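PDB 2VE3: putative cytochrome P450 120 from Synechocystis sp., which probably acts as a heme-dependent monooxygenase and binds retinoic acid beside its heme. Local coordinates for residues A[26-29]-A[30-34]; A[102-105]-A[106-109]; A[230-233]-A[234-238]; A[343-346]-A[347-350]. One frame throughout, in Å; residues are numbered along the deposited sequence.

Contact 4, at the end of strand 341-345 and in helix 346-349, is the buried one, while contacts 1, 2 and 3 lie at the surface. Contacts 1 and 4 both reach the retinoic acid, Phe29 with a ring edge and Gln345 with an amide hydrogen bond. Contacts 2 and 4 both reach heme propionates, Arg105 by a weak hydrogen bond and Tyr344 by a short one. Contacts 2 and 3 touch each other, Ile107 against Ala231 and Arg104 against Asp233, so helix 98-109 joins the heme to an outer loop. Chemistry follows place: ligand-directed donors and apolar packing in contact 4, backbone and carboxylate bonds that shape a turn in contact 3.

Contact 1: residues A[26-29]-A[30-34]; sequences TLNF and LNDGD. With REA (retinoic acid), chain D.
The backbone oxygen of Leu27 is gripped twice by Asn31. Its side-chain ND2 meets Leu27 O at 3.0 Å, in the carbonyl plane and on a lone pair, and the oxygen in turn lies almost in the amide plane. The backbone N of Asn31 adds only a weak, bent bond. With CG beside its own backbone N (chi1 -70°), Asn31 folds its amide back over the preceding turn. The next carbonyl is held closely as well, Asp32 N standing 2.7 Å from Asn28 O just where the chain leaves helical geometry. Together these bonds finish the short helix 26-31, which precedes helix 35-43 in this cytochrome P450 fold and borders the retinoic acid pocket. Asn28 and Asp32 run side by side with their flat groups 75° apart, and Asn28 also packs on Phe35 and Arg39. One turn back, Leu30 CD1 lies alongside Thr26 CG2 at 4.0 Å, while Thr26 OG1 bonds to Leu23 O and Phe52 N. Phe29 sends its ring off the helix toward the ligand, its edge carbon CE1 3.3 Å from carboxylate O2 of retinoic acid. Replacing Phe29 by alanine would probably leave that oxygen without its ring-edge neighbour and open a gap between Leu30, Phe52 and the ligand. Across the ring from CE1, Phe29 CD2 lies 4.1 Å from Leu30 CD2.

Contact 2: residues A[102-105]-A[106-109]; sequences RSRR and KILY. With HEM (protoporphyrin IX containing Fe), chain C.
A sharp bend of Arg104 at chi2 (-35°) brings its CD alongside the end of Ile107, the two side chains pointing the same way. Ile107 CG1 stands beside its own backbone N (chi1 -73°), which sends CD1 back toward the preceding turn. This is helix 98-109, the C helix of the cytochrome P450 fold, where the spacing of His101 and Arg105 is consistent with the WxxxR motif of many relatives, a histidine standing in the tryptophan position. Ile107 CD1 sits 3.9 Å from Arg104 CD and also touches Ser103 OG, so one methyl fills the angle between the two side chains. Beyond CD the arginine turns polar: its NH1 donates to Ser103 OG at 3.2 Å, with the hydroxyl in the guanidinium plane, and its NE forms a salt bridge with Glu243 of the long helix 241-272. Held by both Glu243 and Ser103, the guanidinium is probably fixed in its rotation. Along the backbone, Leu108 N meets Arg104 O at 2.8 Å, and the Leu108 side chain curls over the same carbonyl, with CB 3.3 Å from Arg104 O. Leu108 also packs on Gln247 and Leu251, while Ile107 leans on Leu228 and Ala231, so this side of the helix faces its neighbours. Arg105 leaves in another direction, toward the heme. Its NH2 bonds to Glu390 O, next to Cys391, the probable axial ligand of the iron, while its NH1 gives a weak hydrogen bond to heme propionate O1D at 3.0 Å.

Contact 3: residues A[230-233]-A[234-238]; sequences AARD and DNNQP
Over one face of the Arg232 guanidinium lies Pro238 CB, 4.1 Å above the plane and shifted toward the rim; at the edge, near that plane, is Asn236 O. The group is steadied by its own neighbour, NH1 donating to Ala231 O at 2.8 Å from well above the carbonyl plane, and more weakly to Leu229 O. Nearer its backbone, the Arg232 side chain touches Asn236 O with CD at 3.5 Å. The carboxylate of Asp233 is the second flat group. Its CG stands between backbone N and carbonyl carbon (chi1 69°), and this turns OD1 inward over the loop. There Gln237 N reaches OD1 at 2.8 Å, from above the carboxylate plane, and Asn235 N adds a weak bond to the same oxygen. Asp233 is held by its backbone as well: its O accepts from Asn236 N at 2.9 Å, and its N donates almost straight to Gln237 O at 2.8 Å. Ala231 and Asp233 touch helix 98-109, through Ile107 and Arg104. Between helix 224-230 and helix 241-272, the chain thus reverses in a type I turn from Asp233 to Asn236, whose last residue is left-handed, as in a type I turn with a G1 beta bulge, with an Asx turn from Asp233 inside it.

Contact 4: residues A[343-346]-A[347-350]; sequences SYQI and SQTH. With HEM (protoporphyrin IX containing Fe), chain C; REA (retinoic acid), chain D.
Strand 341-345 runs straight into the short helix 346-349, with Gln345 at the N-cap position. The first helical bonds follow at once: Thr349 N meets Gln345 O at 3.1 Å and His350 N meets Ile346 O at 3.0 Å. The strand belongs to the mixed sheet of the cytochrome P450 fold, between 54-59 and 320-325, and Gln345 pairs with Ile59 there. The side chains of Ile346 and His350 lie side by side, one turn apart, and Ile346 CG2 makes a CH-pi contact over the imidazole face, 3.7 Å from the ring centroid. The ring is fixed through NE2 by Val382 N and meets His381 in nearly parallel planes. Ile346 CD1 points instead to the heme, where it packs on methyl CMA. Gln348 crosses Gln345 obliquely, its buried OE1 3.3 Å from Gln345 CG and without a polar partner in the model, although its NE2 bonds to Ser60. Gln345 is bent at chi2 (-71°), which lays its amide back toward Ser343. NE2 then donates both to Ser343 OG at 2.8 Å and to O2 of retinoic acid, also at 2.8 Å. Put a leucine in its place, and the ligand's O2 and Ser343 OG would probably each lose a donor. Tyr344 OH donates to heme propionate O1A at 2.6 Å, the oxygen lying in the ring plane at its edge. Neighbouring residues thus each give a neutral donor to a ligand carboxyl oxygen, which suggests that at Gln345 the acid end of retinoic acid is held by an amide more than by charge.

Contact 1: residues A[26-29]-A[30-34]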
# COMPACT_ATOMS: atom_id res chain seq x y z
N THR A 26 -20.75 1.01 9.14
CA THR A 26 -19.50 1.76 9.05
C THR A 26 -18.63 1.60 10.30
O THR A 26 -17.41 1.52 10.19
CB THR A 26 -19.74 3.28 8.77
OG1 THR A 26 -20.64 3.45 7.66
CG2 THR A 26 -18.42 3.98 8.45
N LEU A 27 -19.25 1.55 11.47
CA LEU A 27 -18.48 1.43 12.71
C LEU A 27 -17.78 0.08 12.83
O LEU A 27 -16.67 -0.01 13.35
CB LEU A 27 -19.33 1.71 13.96
CG LEU A 27 -20.00 3.08 14.17
CD1 LEU A 27 -20.91 3.05 15.43
CD2 LEU A 27 -18.98 4.20 14.30
N ASN A 28 -18.43 -0.98 12.34
CA ASN A 28 -17.85 -2.32 12.34
C ASN A 28 -16.66 -2.39 11.38
O ASN A 28 -15.59 -2.88 11.74
CB ASN A 28 -18.91 -3.36 11.99
CG ASN A 28 -20.17 -3.23 12.85
OD1 ASN A 28 -20.17 -3.59 14.03
ND2 ASN A 28 -21.23 -2.71 12.28
N PHE A 29 -16.85 -1.86 10.18
CA PHE A 29 -15.78 -1.69 9.19
C PHE A 29 -14.55 -0.96 9.76
O PHE A 29 -13.42 -1.42 9.60
CB PHE A 29 -16.34 -0.93 7.98
CG PHE A 29 -15.36 -0.77 6.86
CD1 PHE A 29 -15.03 -1.84 6.04
CD2 PHE A 29 -14.78 0.47 6.61
CE1 PHE A 29 -14.13 -1.70 4.99
CE2 PHE A 29 -13.87 0.63 5.56
CZ PHE A 29 -13.55 -0.46 4.75
N LEU A 30 -14.78 0.16 10.45
CA LEU A 30 -13.67 0.97 10.94
C LEU A 30 -12.97 0.40 12.19
O LEU A 30 -11.81 0.71 12.44
CB LEU A 30 -14.11 2.42 11.17
CG LEU A 30 -14.49 3.25 9.95
CD1 LEU A 30 -15.03 4.60 10.39
CD2 LEU A 30 -13.30 3.41 9.00
N ASN A 31 -13.67 -0.46 12.93
CA ASN A 31 -13.18 -0.91 14.22
C ASN A 31 -12.94 -2.41 14.41
O ASN A 31 -12.09 -2.81 15.22
CB ASN A 31 -14.10 -0.36 15.31
CG ASN A 31 -13.97 1.14 15.47
OD1 ASN A 31 -13.04 1.62 16.10
ND2 ASN A 31 -14.88 1.89 14.86
N ASP A 32 -13.69 -3.24 13.68
CA ASP A 32 -13.58 -4.69 13.81
C ASP A 32 -12.57 -5.29 12.82
O ASP A 32 -12.67 -5.10 11.60
CB ASP A 32 -14.95 -5.36 13.62
CG ASP A 32 -16.00 -4.88 14.63
OD1 ASP A 32 -15.77 -3.90 15.37
OD2 ASP A 32 -17.09 -5.50 14.67
N GLY A 33 -11.60 -6.04 13.35
CA GLY A 33 -10.65 -6.78 12.51
C GLY A 33 -11.33 -7.98 11.87
O GLY A 33 -10.72 -8.74 11.12
N ASP A 34 -12.62 -8.10 12.16
CA ASP A 34 -13.43 -9.29 11.96
C ASP A 34 -14.39 -9.15 10.78
O ASP A 34 -15.04 -10.11 10.37
CB ASP A 34 -14.25 -9.48 13.25
CG ASP A 34 -14.76 -10.89 13.41
OD1 ASP A 34 -13.99 -11.84 13.11
OD2 ASP A 34 -15.93 -11.04 13.85
C1 REA D . -3.23 3.48 -1.98
C2 REA D . -3.00 4.61 -2.98
C3 REA D . -4.31 5.00 -3.65
C4 REA D . -5.26 5.62 -2.62
C5 REA D . -5.30 4.86 -1.31
C6 REA D . -4.35 3.87 -1.00
C7 REA D . -4.45 3.21 0.30
C8 REA D . -5.46 2.17 0.52
C9 REA D . -5.64 1.64 1.88
C10 REA D . -6.90 0.98 2.14
C11 REA D . -7.04 -0.28 2.84
C12 REA D . -8.34 -0.91 2.58
C13 REA D . -9.19 -1.46 3.63
C14 REA D . -10.33 -2.13 3.15
C15 REA D . -11.01 -3.21 3.84
C16 REA D . -3.67 2.20 -2.72
C17 REA D . -1.90 3.24 -1.26
C18 REA D . -6.38 5.23 -0.33
C19 REA D . -4.60 1.79 2.97
C20 REA D . -8.85 -1.29 5.09
O1 REA D . -10.57 -3.67 4.91
O2 REA D . -12.05 -3.69 3.37

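Contact 2: residues A[102-105]-A[106-109]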
# COMPACT_ATOMS: atom_id res chain seq x y z
N ARG A 102 -6.44 8.60 -17.21
CA ARG A 102 -5.56 7.96 -18.21
C ARG A 102 -4.29 8.78 -18.40
O ARG A 102 -3.18 8.24 -18.44
CB ARG A 102 -6.26 7.84 -19.57
CG ARG A 102 -6.79 6.45 -19.95
CD ARG A 102 -8.00 6.56 -20.91
NE ARG A 102 -7.93 7.79 -21.70
CZ ARG A 102 -8.97 8.50 -22.13
NH1 ARG A 102 -10.22 8.11 -21.87
NH2 ARG A 102 -8.76 9.61 -22.82
N SER A 103 -4.47 10.09 -18.49
CA SER A 103 -3.38 11.03 -18.68
C SER A 103 -2.37 11.07 -17.52
O SER A 103 -1.17 10.92 -17.73
CB SER A 103 -3.94 12.43 -18.97
OG SER A 103 -2.92 13.39 -18.97
N ARG A 104 -2.86 11.26 -16.29
CA ARG A 104 -1.97 11.35 -15.13
C ARG A 104 -1.29 10.01 -14.83
O ARG A 104 -0.18 9.94 -14.32
CB ARG A 104 -2.69 11.89 -13.88
CG ARG A 104 -3.49 13.19 -14.05
CD ARG A 104 -2.89 14.21 -15.03
NE ARG A 104 -3.53 15.51 -14.89
CZ ARG A 104 -4.05 16.24 -15.88
NH1 ARG A 104 -4.01 15.82 -17.14
NH2 ARG A 104 -4.60 17.40 -15.60
N ARG A 105 -1.97 8.93 -15.19
CA ARG A 105 -1.38 7.61 -15.09
C ARG A 105 -0.10 7.50 -15.92
O ARG A 105 0.92 6.99 -15.46
CB ARG A 105 -2.43 6.57 -15.50
CG ARG A 105 -1.97 5.19 -15.32
CD ARG A 105 -2.95 4.38 -14.53
NE ARG A 105 -2.36 3.06 -14.37
CZ ARG A 105 -2.20 2.42 -13.22
NH1 ARG A 105 -2.64 2.92 -12.07
NH2 ARG A 105 -1.62 1.24 -13.26
N LYS A 106 -0.13 8.00 -17.15
CA LYS A 106 1.05 7.96 -18.02
C LYS A 106 2.15 8.92 -17.56
O LYS A 106 3.35 8.62 -17.69
CB LYS A 106 0.64 8.22 -19.48
CG LYS A 106 -0.40 7.22 -19.98
CD LYS A 106 -0.78 7.42 -21.44
CE LYS A 106 -1.42 6.16 -22.02
NZ LYS A 106 -0.42 5.08 -22.30
N ILE A 107 1.74 10.07 -17.03
CA ILE A 107 2.64 11.09 -16.46
C ILE A 107 3.39 10.56 -15.22
O ILE A 107 4.63 10.67 -15.13
CB ILE A 107 1.83 12.36 -16.09
CG1 ILE A 107 1.43 13.12 -17.36
CG2 ILE A 107 2.62 13.26 -15.12
CD1 ILE A 107 0.32 14.11 -17.16
N LEU A 108 2.64 10.00 -14.28
CA LEU A 108 3.20 9.51 -13.02
C LEU A 108 4.11 8.30 -13.20
O LEU A 108 5.13 8.19 -12.54
CB LEU A 108 2.08 9.28 -11.97
CG LEU A 108 1.51 10.57 -11.34
CD1 LEU A 108 0.04 10.45 -10.92
CD2 LEU A 108 2.34 11.03 -10.16
N TYR A 109 3.76 7.41 -14.13
CA TYR A 109 4.57 6.22 -14.41
C TYR A 109 6.04 6.57 -14.73
O TYR A 109 6.95 5.84 -14.36
CB TYR A 109 3.95 5.38 -15.54
CG TYR A 109 4.79 4.18 -15.94
CD1 TYR A 109 5.20 3.23 -15.00
CD2 TYR A 109 5.19 4.00 -17.28
CE1 TYR A 109 5.98 2.13 -15.36
CE2 TYR A 109 5.98 2.90 -17.66
CZ TYR A 109 6.37 1.97 -16.69
OH TYR A 109 7.15 0.87 -17.04
CHA HEM C . -2.94 1.82 -6.46
CHB HEM C . -1.32 -1.59 -3.40
CHC HEM C . 2.88 0.83 -2.91
CHD HEM C . 1.07 4.49 -5.49
C1A HEM C . -2.89 0.67 -5.69
C2A HEM C . -3.90 -0.37 -5.58
C3A HEM C . -3.43 -1.31 -4.74
C4A HEM C . -2.13 -0.90 -4.29
CMA HEM C . -4.13 -2.61 -4.29
CAA HEM C . -5.25 -0.39 -6.34
CBA HEM C . -6.39 0.24 -5.54
CGA HEM C . -7.59 0.32 -6.46
O1A HEM C . -8.08 -0.78 -6.87
O2A HEM C . -8.06 1.45 -6.76
C1B HEM C . -0.03 -1.25 -3.04
C2B HEM C . 0.89 -2.07 -2.25
C3B HEM C . 2.06 -1.40 -2.12
C4B HEM C . 1.90 -0.14 -2.81
CMB HEM C . 0.55 -3.46 -1.69
CAB HEM C . 3.36 -1.81 -1.36
CBB HEM C . 3.81 -3.07 -1.29
C1C HEM C . 2.79 2.02 -3.60
C2C HEM C . 3.85 2.99 -3.77
C3C HEM C . 3.36 4.01 -4.49
C4C HEM C . 1.96 3.71 -4.77
CMC HEM C . 5.31 2.83 -3.24
CAC HEM C . 4.12 5.28 -4.97
CBC HEM C . 4.48 6.28 -4.16
C1D HEM C . -0.20 4.15 -5.91
C2D HEM C . -1.11 5.06 -6.55
C3D HEM C . -2.37 4.24 -6.85
C4D HEM C . -2.08 2.90 -6.38
CMD HEM C . -0.85 6.56 -6.85
CAD HEM C . -3.67 4.72 -7.53
CBD HEM C . -3.70 4.17 -8.95
CGD HEM C . -4.94 4.63 -9.68
O1D HEM C . -4.96 4.47 -10.92
O2D HEM C . -5.90 5.17 -9.04
NA HEM C . -1.83 0.31 -4.90
NB HEM C . 0.62 -0.08 -3.35
NC HEM C . 1.64 2.49 -4.21
ND HEM C . -0.79 2.88 -5.84
FE HEM C . 0.07 1.27 -4.79

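Contact 3: residues A[230-233]-A[234-238]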
# COMPACT_ATOMS: atom_id res chain seq x y z
N ALA A 230 7.77 19.06 -14.75
CA ALA A 230 8.09 19.00 -16.18
C ALA A 230 6.92 18.52 -17.03
O ALA A 230 6.83 18.86 -18.22
CB ALA A 230 9.31 18.12 -16.41
N ALA A 231 6.02 17.75 -16.43
CA ALA A 231 4.89 17.11 -17.12
C ALA A 231 3.97 18.05 -17.91
O ALA A 231 3.68 19.15 -17.44
CB ALA A 231 4.06 16.33 -16.12
N ARG A 232 3.51 17.59 -19.08
CA ARG A 232 2.54 18.31 -19.92
C ARG A 232 1.37 17.40 -20.34
O ARG A 232 1.59 16.26 -20.73
CB ARG A 232 3.21 18.87 -21.20
CG ARG A 232 4.28 19.93 -20.99
CD ARG A 232 3.71 21.15 -20.28
NE ARG A 232 4.71 22.17 -19.98
CZ ARG A 232 5.55 22.14 -18.95
NH1 ARG A 232 5.54 21.13 -18.09
NH2 ARG A 232 6.41 23.14 -18.77
N ASP A 233 0.13 17.91 -20.27
CA ASP A 233 -1.04 17.14 -20.74
C ASP A 233 -1.08 17.02 -22.27
O ASP A 233 -0.16 17.50 -22.96
CB ASP A 233 -2.38 17.62 -20.13
CG ASP A 233 -2.83 19.00 -20.63
OD1 ASP A 233 -2.27 19.52 -21.62
OD2 ASP A 233 -3.77 19.58 -20.01
N ASP A 234 -2.10 16.36 -22.80
CA ASP A 234 -2.19 16.16 -24.25
C ASP A 234 -2.35 17.48 -25.01
O ASP A 234 -2.09 17.54 -26.21
CB ASP A 234 -3.32 15.19 -24.61
CG ASP A 234 -3.04 13.79 -24.16
OD1 ASP A 234 -1.84 13.37 -24.13
OD2 ASP A 234 -4.03 13.08 -23.86
N ASN A 235 -2.79 18.53 -24.31
CA ASN A 235 -2.93 19.88 -24.88
C ASN A 235 -1.75 20.78 -24.49
O ASN A 235 -1.86 22.01 -24.51
CB ASN A 235 -4.26 20.52 -24.46
CG ASN A 235 -5.45 20.02 -25.28
OD1 ASN A 235 -5.31 19.43 -26.35
ND2 ASN A 235 -6.64 20.28 -24.78
N ASN A 236 -0.63 20.14 -24.15
CA ASN A 236 0.63 20.79 -23.84
C ASN A 236 0.57 21.75 -22.66
O ASN A 236 1.42 22.65 -22.54
CB ASN A 236 1.25 21.46 -25.09
CG ASN A 236 2.64 22.04 -24.83
OD1 ASN A 236 3.51 21.37 -24.27
ND2 ASN A 236 2.85 23.28 -25.22
N GLN A 237 -0.40 21.55 -21.77
CA GLN A 237 -0.56 22.37 -20.57
C GLN A 237 0.10 21.74 -19.33
O GLN A 237 0.02 20.51 -19.14
CB GLN A 237 -2.05 22.60 -20.29
CG GLN A 237 -2.81 23.36 -21.36
CD GLN A 237 -2.13 24.66 -21.75
OE1 GLN A 237 -1.82 25.49 -20.90
NE2 GLN A 237 -1.88 24.83 -23.04
N PRO A 238 0.74 22.57 -18.49
CA PRO A 238 1.31 22.06 -17.23
C PRO A 238 0.23 21.65 -16.23
O PRO A 238 -0.94 22.02 -16.38
CB PRO A 238 2.10 23.26 -16.69
CG PRO A 238 1.45 24.44 -17.31
CD PRO A 238 1.00 24.01 -18.66

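Contact 4: residues A[343-346]-A[347-350]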
# COMPACT_ATOMS: atom_id res chain seq x y z
N SER A 343 -16.80 -3.83 -3.45
CA SER A 343 -15.46 -3.84 -2.86
C SER A 343 -14.78 -5.17 -3.08
O SER A 343 -15.33 -6.22 -2.72
CB SER A 343 -15.53 -3.58 -1.35
OG SER A 343 -14.22 -3.57 -0.79
N TYR A 344 -13.57 -5.13 -3.65
CA TYR A 344 -12.81 -6.35 -3.87
C TYR A 344 -11.82 -6.47 -2.73
O TYR A 344 -11.08 -5.54 -2.43
CB TYR A 344 -12.15 -6.38 -5.27
CG TYR A 344 -10.91 -5.51 -5.44
CD1 TYR A 344 -9.63 -6.04 -5.23
CD2 TYR A 344 -11.02 -4.18 -5.82
CE1 TYR A 344 -8.48 -5.23 -5.38
CE2 TYR A 344 -9.90 -3.38 -5.98
CZ TYR A 344 -8.63 -3.91 -5.74
OH TYR A 344 -7.54 -3.12 -5.91
N GLN A 345 -11.85 -7.62 -2.07
CA GLN A 345 -11.09 -7.81 -0.84
C GLN A 345 -9.88 -8.69 -1.09
O GLN A 345 -10.00 -9.92 -1.26
CB GLN A 345 -11.98 -8.40 0.26
CG GLN A 345 -13.09 -7.43 0.71
CD GLN A 345 -12.52 -6.26 1.51
OE1 GLN A 345 -11.88 -6.46 2.55
NE2 GLN A 345 -12.71 -5.04 1.01
N ILE A 346 -8.72 -8.04 -1.14
CA ILE A 346 -7.43 -8.70 -1.37
C ILE A 346 -7.11 -9.64 -0.20
O ILE A 346 -6.63 -10.76 -0.39
CB ILE A 346 -6.29 -7.66 -1.57
CG1 ILE A 346 -6.61 -6.72 -2.73
CG2 ILE A 346 -4.92 -8.36 -1.77
CD1 ILE A 346 -5.74 -5.49 -2.77
N SER A 347 -7.37 -9.19 1.02
CA SER A 347 -7.18 -10.01 2.20
C SER A 347 -7.97 -11.33 2.13
O SER A 347 -7.45 -12.38 2.49
CB SER A 347 -7.55 -9.22 3.46
OG SER A 347 -8.82 -8.58 3.29
N GLN A 348 -9.22 -11.28 1.67
CA GLN A 348 -10.02 -12.50 1.53
C GLN A 348 -9.49 -13.42 0.41
O GLN A 348 -9.38 -14.64 0.60
CB GLN A 348 -11.52 -12.19 1.33
CG GLN A 348 -12.16 -11.39 2.47
CD GLN A 348 -13.57 -10.87 2.16
OE1 GLN A 348 -14.00 -9.87 2.74
NE2 GLN A 348 -14.30 -11.53 1.26
N THR A 349 -9.16 -12.84 -0.75
CA THR A 349 -8.63 -13.62 -1.88
C THR A 349 -7.38 -14.38 -1.48
O THR A 349 -7.22 -15.55 -1.83
CB THR A 349 -8.33 -12.73 -3.11
OG1 THR A 349 -9.49 -11.96 -3.45
CG2 THR A 349 -7.94 -13.57 -4.32
N HIS A 350 -6.51 -13.72 -0.71
CA HIS A 350 -5.23 -14.30 -0.30
C HIS A 350 -5.34 -15.31 0.83
O HIS A 350 -4.37 -15.98 1.16
CB HIS A 350 -4.25 -13.19 0.07
CG HIS A 350 -3.76 -12.40 -1.11
ND1 HIS A 350 -2.75 -11.47 -1.01
CD2 HIS A 350 -4.15 -12.39 -2.40
CE1 HIS A 350 -2.54 -10.92 -2.19
NE2 HIS A 350 -3.38 -11.46 -3.05
CHA HEM C . -2.94 1.82 -6.46
CHB HEM C . -1.32 -1.59 -3.40
CHC HEM C . 2.88 0.83 -2.91
CHD HEM C . 1.07 4.49 -5.49
C1A HEM C . -2.89 0.67 -5.69
C2A HEM C . -3.90 -0.37 -5.58
C3A HEM C . -3.43 -1.31 -4.74
C4A HEM C . -2.13 -0.90 -4.29
CMA HEM C . -4.13 -2.61 -4.29
CAA HEM C . -5.25 -0.39 -6.34
CBA HEM C . -6.39 0.24 -5.54
CGA HEM C . -7.59 0.32 -6.46
O1A HEM C . -8.08 -0.78 -6.87
O2A HEM C . -8.06 1.45 -6.76
C1B HEM C . -0.03 -1.25 -3.04
C2B HEM C . 0.89 -2.07 -2.25
C3B HEM C . 2.06 -1.40 -2.12
C4B HEM C . 1.90 -0.14 -2.81
CMB HEM C . 0.55 -3.46 -1.69
CAB HEM C . 3.36 -1.81 -1.36
CBB HEM C . 3.81 -3.07 -1.29
C1C HEM C . 2.79 2.02 -3.60
C2C HEM C . 3.85 2.99 -3.77
C3C HEM C . 3.36 4.01 -4.49
C4C HEM C . 1.96 3.71 -4.77
CMC HEM C . 5.31 2.83 -3.24
CAC HEM C . 4.12 5.28 -4.97
CBC HEM C . 4.48 6.28 -4.16
C1D HEM C . -0.20 4.15 -5.91
C2D HEM C . -1.11 5.06 -6.55
C3D HEM C . -2.37 4.24 -6.85
C4D HEM C . -2.08 2.90 -6.38
CMD HEM C . -0.85 6.56 -6.85
CAD HEM C . -3.67 4.72 -7.53
CBD HEM C . -3.70 4.17 -8.95
CGD HEM C . -4.94 4.63 -9.68
O1D HEM C . -4.96 4.47 -10.92
O2D HEM C . -5.90 5.17 -9.04
NA HEM C . -1.83 0.31 -4.90
NB HEM C . 0.62 -0.08 -3.35
NC HEM C . 1.64 2.49 -4.21
ND HEM C . -0.79 2.88 -5.84
FE HEM C . 0.07 1.27 -4.79
C1 REA D . -3.23 3.48 -1.98
C2 REA D . -3.00 4.61 -2.98
C3 REA D . -4.31 5.00 -3.65
C4 REA D . -5.26 5.62 -2.62
C5 REA D . -5.30 4.86 -1.31
C6 REA D . -4.35 3.87 -1.00
C7 REA D . -4.45 3.21 0.30
C8 REA D . -5.46 2.17 0.52
C9 REA D . -5.64 1.64 1.88
C10 REA D . -6.90 0.98 2.14
C11 REA D . -7.04 -0.28 2.84
C12 REA D . -8.34 -0.91 2.58
C13 REA D . -9.19 -1.46 3.63
C14 REA D . -10.33 -2.13 3.15
C15 REA D . -11.01 -3.21 3.84
C16 REA D . -3.67 2.20 -2.72
C17 REA D . -1.90 3.24 -1.26
C18 REA D . -6.38 5.23 -0.33
C19 REA D . -4.60 1.79 2.97
C20 REA D . -8.85 -1.29 5.09
O1 REA D . -10.57 -3.67 4.91
O2 REA D . -12.05 -3.69 3.37